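Local structure of catechol O-methyltransferase (Niastella koreensis, 7CVW) at residues 95-98 against 99-103. The protein transfers a methyl group from S-adenosyl-L-methionine to either hydroxyl of catechol-like compounds in a reaction that needs a divalent metal, best magnesium, yielding vanillic and iso-vanillic acids from protocatechuic acid. Numbering follows the deposited sequence.
Sequences AAVA and QKNID
Helix 92-104 links parallel strands 84-89 and 111-115 in a beta-alpha-beta unit, and here its residues 95-98 pass without a break into 99-103. Four i to i+4 backbone bonds join successive turns: Gln99 N to Ala95 O, Lys100 N to Ala96 O, Asn101 N to Val97 O and Ile102 N to Ala98 O, the last at 2.8 Å. Val97 and Asn101 run side by side in the same direction, with Val97 CG1 3.7 Å from Asn101 ND2; Val97 also packs its branched side chain on Ser30 and Ala34 of helix 22-34. Asn101 CG is anti to the carbonyl carbon and beside the backbone N (chi1 -66°), which brings the amide back over the preceding turn, CG 3.3 Å from Val97 O. Buried there, the amide is well satisfied: ND2 donates to Ala68 O and Ser30 OG, while OD1 accepts from Arg104 NH1. One turn apart, Gln99 and Asp103 suit an amide-carboxylate pair: Gln99 bends at chi2 (72°), and its NE2 gives a 3.0 Å bond to Asp103 OD1, approaching its syn side from 34° outside the carboxylate plane. Thr108 OG1 also bonds to this OD1. Small Ala95 and Ala98 suit close packing on Ile113 of strand 111-115, whereas branched Ile102 packs against Thr72 and Ile73 of helix 70-76. Such a crossover helix flanking the sheet is characteristic of the Rossmann-like fold of class I methyltransferases.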
loop_
_atom_site.group_PDB
_atom_site.type_symbol
_atom_site.label_atom_id
_atom_site.label_comp_id
_atom_site.label_asym_id
_atom_site.label_seq_id
_atom_site.Cartn_x
_atom_site.Cartn_y
_atom_site.Cartn_z
ATOM N N ALA A 95 -6.094 25.083 11.433
ATOM C CA ALA A 95 -4.822 25.485 10.794
ATOM C C ALA A 95 -3.870 26.009 11.870
ATOM O O ALA A 95 -2.661 25.740 11.777
ATOM C CB ALA A 95 -5.101 26.499 9.715
ATOM N N ALA A 96 -4.375 26.772 12.840
ATOM C CA ALA A 96 -3.526 27.347 13.924
ATOM C C ALA A 96 -2.976 26.208 14.796
ATOM O O ALA A 96 -1.797 26.271 15.222
ATOM C CB ALA A 96 -4.288 28.340 14.763
ATOM N N VAL A 97 -3.816 25.221 15.098
ATOM C CA VAL A 97 -3.404 24.048 15.908
ATOM C C VAL A 97 -2.362 23.250 15.143
ATOM O O VAL A 97 -1.309 22.921 15.747
ATOM C CB VAL A 97 -4.609 23.190 16.303
ATOM C CG1 VAL A 97 -4.170 21.872 16.929
ATOM C CG2 VAL A 97 -5.492 23.984 17.236
ATOM N N ALA A 98 -2.610 22.974 13.854
ATOM C CA ALA A 98 -1.635 22.254 13.027
ATOM C C ALA A 98 -0.315 23.042 13.008
ATOM O O ALA A 98 0.768 22.419 13.031
ATOM C CB ALA A 98 -2.190 22.035 11.652
ATOM N N GLN A 99 -0.364 24.373 12.907
ATOM C CA GLN A 99 0.892 25.151 12.780
ATOM C C GLN A 99 1.739 24.954 14.046
ATOM O O GLN A 99 2.950 24.726 13.918
ATOM C CB GLN A 99 0.616 26.629 12.563
ATOM C CG GLN A 99 1.900 27.418 12.377
ATOM C CD GLN A 99 2.532 27.143 11.034
ATOM O OE1 GLN A 99 1.908 27.370 10.001
ATOM N NE2 GLN A 99 3.740 26.589 11.035
ATOM N N LYS A 100 1.113 24.984 15.218
ATOM C CA LYS A 100 1.826 24.767 16.503
ATOM C C LYS A 100 2.441 23.364 16.496
ATOM O O LYS A 100 3.585 23.187 16.959
ATOM C CB LYS A 100 0.878 24.929 17.689
ATOM C CG LYS A 100 1.546 24.847 19.056
ATOM C CD LYS A 100 0.610 25.216 20.192
ATOM C CE LYS A 100 0.840 24.381 21.432
ATOM N NZ LYS A 100 0.593 25.156 22.671
ATOM N N ASN A 101 1.704 22.372 16.000
ATOM C CA ASN A 101 2.148 20.959 16.025
ATOM C C ASN A 101 3.316 20.756 15.049
ATOM O O ASN A 101 4.269 19.999 15.358
ATOM C CB ASN A 101 0.969 20.037 15.735
ATOM C CG ASN A 101 -0.103 20.067 16.803
ATOM O OD1 ASN A 101 0.156 20.419 17.959
ATOM N ND2 ASN A 101 -1.297 19.621 16.448
ATOM N N ILE A 102 3.250 21.403 13.889
ATOM C CA ILE A 102 4.335 21.380 12.860
ATOM C C ILE A 102 5.589 22.068 13.436
ATOM O O ILE A 102 6.706 21.579 13.243
ATOM C CB ILE A 102 3.816 22.082 11.587
ATOM C CG1 ILE A 102 2.835 21.199 10.803
ATOM C CG2 ILE A 102 4.960 22.632 10.732
ATOM C CD1 ILE A 102 3.332 19.852 10.408
ATOM N N ASP A 103 5.400 23.159 14.163
ATOM C CA ASP A 103 6.516 23.914 14.782
ATOM C C ASP A 103 7.180 23.001 15.817
ATOM O O ASP A 103 8.428 22.932 15.843
ATOM C CB ASP A 103 6.012 25.226 15.382
ATOM C CG ASP A 103 5.525 26.277 14.391
ATOM O OD1 ASP A 103 5.738 26.114 13.184
ATOM O OD2 ASP A 103 4.914 27.264 14.857
#